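Local coordinates for protein oxidoreductase (Methanosarcina mazei, PDB 3KA7) that binds flavin-adenine dinucleotide and probably acts as an oxidoreductase of the flavin-containing amine oxidase family, at residues A74-E82 / F185-G193. Numbering follows the deposited sequence.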
ATOM      1  N   ALA A  74       6.672 -19.553   3.944  1.00 19.83           N
ATOM      2  CA  ALA A  74       7.757 -18.597   3.848  1.00 20.35           C
ATOM      3  C   ALA A  74       8.184 -18.269   5.268  1.00 20.81           C
ATOM      4  O   ALA A  74       7.369 -18.290   6.195  1.00 21.95           O
ATOM      5  CB  ALA A  74       7.315 -17.344   3.105  1.00 20.19           C
ATOM      6  N   SER A  75       9.464 -17.993   5.445  1.00 20.69           N
ATOM      7  CA  SER A  75       9.990 -17.738   6.766  1.00 20.99           C
ATOM      8  C   SER A  75      10.467 -16.300   6.886  1.00 20.33           C
ATOM      9  O   SER A  75      11.440 -15.908   6.255  1.00 20.26           O
ATOM     10  CB  SER A  75      11.141 -18.701   7.047  1.00 21.28           C
ATOM     11  OG  SER A  75      11.754 -18.388   8.277  1.00 24.17           O
ATOM     12  N   VAL A  76       9.767 -15.503   7.682  1.00 20.07           N
ATOM     13  CA  VAL A  76      10.213 -14.135   7.936  1.00 20.10           C
ATOM     14  C   VAL A  76       9.549 -13.587   9.186  1.00 19.90           C
ATOM     15  O   VAL A  76       8.356 -13.796   9.409  1.00 20.23           O
ATOM     16  CB  VAL A  76       9.972 -13.199   6.730  1.00 20.31           C
ATOM     17  CG1 VAL A  76       8.559 -13.355   6.208  1.00 20.60           C
ATOM     18  CG2 VAL A  76      10.246 -11.744   7.120  1.00 21.26           C
ATOM     19  N   ASN A  77      10.347 -12.917  10.005  1.00 19.70           N
ATOM     20  CA  ASN A  77       9.902 -12.388  11.279  1.00 20.21           C
ATOM     21  C   ASN A  77       9.187 -11.067  11.070  1.00 19.48           C
ATOM     22  O   ASN A  77       9.776 -10.120  10.556  1.00 19.46           O
ATOM     23  CB  ASN A  77      11.109 -12.172  12.200  1.00 20.62           C
ATOM     24  CG  ASN A  77      10.716 -11.639  13.567  1.00 23.45           C
ATOM     25  OD1 ASN A  77       9.673 -12.006  14.108  1.00 27.63           O
ATOM     26  ND2 ASN A  77      11.558 -10.780  14.138  1.00 26.32           N
ATOM     27  N   ILE A  78       7.916 -11.007  11.456  1.00 19.09           N
ATOM     28  CA  ILE A  78       7.195  -9.735  11.443  1.00 18.88           C
ATOM     29  C   ILE A  78       6.881  -9.344  12.874  1.00 19.38           C
ATOM     30  O   ILE A  78       6.218 -10.097  13.591  1.00 19.45           O
ATOM     31  CB  ILE A  78       5.878  -9.821  10.654  1.00 18.74           C
ATOM     32  CG1 ILE A  78       6.129 -10.369   9.247  1.00 18.67           C
ATOM     33  CG2 ILE A  78       5.222  -8.444  10.583  1.00 17.97           C
ATOM     34  CD1 ILE A  78       4.864 -10.755   8.497  1.00 19.53           C
ATOM     35  N   VAL A  79       7.365  -8.185  13.294  1.00 19.50           N
ATOM     36  CA  VAL A  79       7.116  -7.720  14.656  1.00 20.34           C
ATOM     37  C   VAL A  79       5.914  -6.793  14.701  1.00 19.70           C
ATOM     38  O   VAL A  79       5.757  -5.912  13.837  1.00 18.95           O
ATOM     39  CB  VAL A  79       8.325  -7.004  15.252  1.00 20.59           C
ATOM     40  CG1 VAL A  79       8.130  -6.845  16.754  1.00 22.57           C
ATOM     41  CG2 VAL A  79       9.620  -7.790  14.956  1.00 22.86           C
ATOM     42  N   ARG A  80       5.052  -7.005  15.694  1.00 19.07           N
ATOM     43  CA  ARG A  80       3.900  -6.131  15.905  1.00 18.62           C
ATOM     44  C   ARG A  80       4.350  -4.760  16.412  1.00 17.69           C
ATOM     45  O   ARG A  80       5.126  -4.659  17.368  1.00 16.42           O
ATOM     46  CB  ARG A  80       2.908  -6.766  16.891  1.00 19.38           C
ATOM     47  CG  ARG A  80       1.713  -5.900  17.235  1.00 21.51           C
ATOM     48  CD  ARG A  80       0.788  -5.646  16.055  1.00 26.43           C
ATOM     49  NE  ARG A  80       0.200  -6.878  15.526  1.00 28.89           N
ATOM     50  CZ  ARG A  80      -0.784  -7.560  16.104  1.00 29.72           C
ATOM     51  NH1 ARG A  80      -1.303  -7.144  17.250  1.00 33.48           N
ATOM     52  NH2 ARG A  80      -1.258  -8.663  15.529  1.00 31.27           N
ATOM     53  N   SER A  81       3.866  -3.703  15.765  1.00 16.50           N
ATOM     54  CA  SER A  81       4.227  -2.341  16.142  1.00 16.32           C
ATOM     55  C   SER A  81       3.571  -1.931  17.463  1.00 16.59           C
ATOM     56  O   SER A  81       2.515  -2.444  17.834  1.00 16.22           O
ATOM     57  CB  SER A  81       3.764  -1.346  15.075  1.00 16.42           C
ATOM     58  OG  SER A  81       4.439  -1.500  13.842  1.00 15.73           O
ATOM     59  N   GLU A  82       4.198  -0.980  18.140  1.00 16.53           N
ATOM     60  CA  GLU A  82       3.568  -0.270  19.226  1.00 18.32           C
ATOM     61  C   GLU A  82       2.411   0.541  18.669  1.00 18.24           C
ATOM     62  O   GLU A  82       2.380   0.821  17.464  1.00 18.19           O
ATOM     63  CB  GLU A  82       4.594   0.624  19.908  1.00 18.74           C
ATOM     64  CG  GLU A  82       5.682  -0.204  20.587  1.00 23.39           C
ATOM     65  CD  GLU A  82       5.112  -1.336  21.437  1.00 29.45           C
ATOM     66  OE1 GLU A  82       4.414  -1.049  22.441  1.00 32.91           O
ATOM     67  OE2 GLU A  82       5.362  -2.519  21.106  1.00 32.48           O
ATOM     68  N   PHE A 185      -7.572  -8.639  12.498  1.00 12.95           N
ATOM     69  CA  PHE A 185      -6.161  -8.956  12.257  1.00 14.42           C
ATOM     70  C   PHE A 185      -5.163  -8.149  13.069  1.00 14.09           C
ATOM     71  O   PHE A 185      -3.990  -8.502  13.117  1.00 15.34           O
ATOM     72  CB  PHE A 185      -5.810  -8.787  10.775  1.00 13.89           C
ATOM     73  CG  PHE A 185      -6.747  -9.487   9.845  1.00 15.46           C
ATOM     74  CD1 PHE A 185      -6.969 -10.849   9.963  1.00 17.29           C
ATOM     75  CD2 PHE A 185      -7.386  -8.790   8.835  1.00 16.71           C
ATOM     76  CE1 PHE A 185      -7.830 -11.507   9.089  1.00 18.57           C
ATOM     77  CE2 PHE A 185      -8.250  -9.448   7.955  1.00 17.24           C
ATOM     78  CZ  PHE A 185      -8.474 -10.801   8.091  1.00 18.29           C
ATOM     79  N   GLY A 186      -5.601  -7.060  13.689  1.00 14.27           N
ATOM     80  CA  GLY A 186      -4.682  -6.256  14.491  1.00 14.07           C
ATOM     81  C   GLY A 186      -3.976  -5.142  13.735  1.00 14.29           C
ATOM     82  O   GLY A 186      -4.252  -4.880  12.557  1.00 14.28           O
ATOM     83  N   GLY A 187      -3.066  -4.485  14.439  1.00 14.19           N
ATOM     84  CA  GLY A 187      -2.396  -3.295  13.945  1.00 13.83           C
ATOM     85  C   GLY A 187      -1.141  -3.565  13.132  1.00 13.36           C
ATOM     86  O   GLY A 187      -0.853  -4.700  12.740  1.00 13.14           O
ATOM     87  N   THR A 188      -0.392  -2.498  12.897  1.00 13.29           N
ATOM     88  CA  THR A 188       0.732  -2.551  11.976  1.00 12.46           C
ATOM     89  C   THR A 188       1.864  -3.410  12.523  1.00 12.26           C
ATOM     90  O   THR A 188       1.894  -3.772  13.708  1.00 12.10           O
ATOM     91  CB  THR A 188       1.277  -1.138  11.682  1.00 12.80           C
ATOM     92  OG1 THR A 188       1.852  -0.591  12.876  1.00 13.17           O
ATOM     93  CG2 THR A 188       0.171  -0.217  11.222  1.00 13.40           C
ATOM     94  N   GLY A 189       2.801  -3.734  11.643  1.00 11.96           N
ATOM     95  CA  GLY A 189       4.003  -4.439  12.040  1.00 11.92           C
ATOM     96  C   GLY A 189       5.116  -4.207  11.038  1.00 12.41           C
ATOM     97  O   GLY A 189       4.881  -3.664   9.964  1.00 11.81           O
ATOM     98  N   ILE A 190       6.325  -4.640  11.384  1.00 12.46           N
ATOM     99  CA  ILE A 190       7.498  -4.412  10.538  1.00 12.80           C
ATOM    100  C   ILE A 190       8.255  -5.716  10.283  1.00 13.39           C
ATOM    101  O   ILE A 190       8.656  -6.406  11.228  1.00 13.71           O
ATOM    102  CB  ILE A 190       8.474  -3.396  11.187  1.00 12.48           C
ATOM    103  CG1 ILE A 190       7.824  -2.012  11.320  1.00 13.94           C
ATOM    104  CG2 ILE A 190       9.787  -3.308  10.389  1.00 12.61           C
ATOM    105  CD1 ILE A 190       8.523  -1.144  12.372  1.00 14.24           C
ATOM    106  N   PRO A 191       8.455  -6.066   9.003  1.00 13.33           N
ATOM    107  CA  PRO A 191       9.222  -7.270   8.698  1.00 13.54           C
ATOM    108  C   PRO A 191      10.725  -7.075   8.959  1.00 13.92           C
ATOM    109  O   PRO A 191      11.293  -6.044   8.600  1.00 13.38           O
ATOM    110  CB  PRO A 191       8.978  -7.466   7.193  1.00 13.67           C
ATOM    111  CG  PRO A 191       8.755  -6.075   6.681  1.00 13.74           C
ATOM    112  CD  PRO A 191       8.035  -5.345   7.789  1.00 13.40           C
ATOM    113  N   GLU A 192      11.371  -8.072   9.556  1.00 14.37           N
ATOM    114  CA  GLU A 192      12.824  -8.050   9.668  1.00 15.59           C
ATOM    115  C   GLU A 192      13.435  -7.966   8.269  1.00 14.95           C
ATOM    116  O   GLU A 192      13.044  -8.716   7.378  1.00 15.91           O
ATOM    117  CB  GLU A 192      13.319  -9.316  10.375  1.00 16.56           C
ATOM    118  CG  GLU A 192      14.770  -9.242  10.815  1.00 19.94           C
ATOM    119  CD  GLU A 192      15.237 -10.502  11.524  1.00 25.24           C
ATOM    120  OE1 GLU A 192      14.447 -11.093  12.294  1.00 27.14           O
ATOM    121  OE2 GLU A 192      16.407 -10.894  11.311  1.00 28.90           O
ATOM    122  N   GLY A 193      14.404  -7.075   8.091  1.00 14.80           N
ATOM    123  CA  GLY A 193      15.052  -6.872   6.805  1.00 14.27           C
ATOM    124  C   GLY A 193      14.308  -5.862   5.945  1.00 13.90           C
ATOM    125  O   GLY A 193      14.695  -5.594   4.807  1.00 14.59           O
TER
HETATM  126  O   HOH W   1       0.820   1.091  14.971  1.00 25.65           O
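Val79 and Ile190 form the hydrogen-bonded pair of a two-stranded antiparallel sheet: Val79 N reaches Ile190 O at 3.0 Å, and Ile190 N returns to Val79 O at 2.8 Å. Outward on one flank, Glu192 N meets Asn77 O at 2.8 Å, almost straight (174° at the hydrogen); on the other, Ser81 N binds Thr188 O at 2.9 Å. Asn77 CG stands anti to the backbone N (chi1 -179°), and the amide adds only a weak bond, ND2 to Glu192 OE1 at 3.4 Å, its plane 86° from the carboxylate. Ser81 OG lies 2.9 Å from Thr188 OG1 and hydrogen-bonds Thr296 O, while one water joins Thr188 OG1 to Glu82 O. Bends at chi2 and chi3 fold Arg80 back over Gly186 and Gly187, which cover one guanidinium face near its rim; Arg80 CD comes to 3.2 Å from Thr188 O. Ile78 and Pro191 share a sheet face, Ile78 resting on Leu57 and Pro191 on Ile198 of helix 195-208. Ser81 touches FAD-binding Met56, and the Thr188 side chain is about 8 Å from the FAD; four of the five hydrogen bonds are backbone to backbone, so pairing depends chiefly on main-chain polarity.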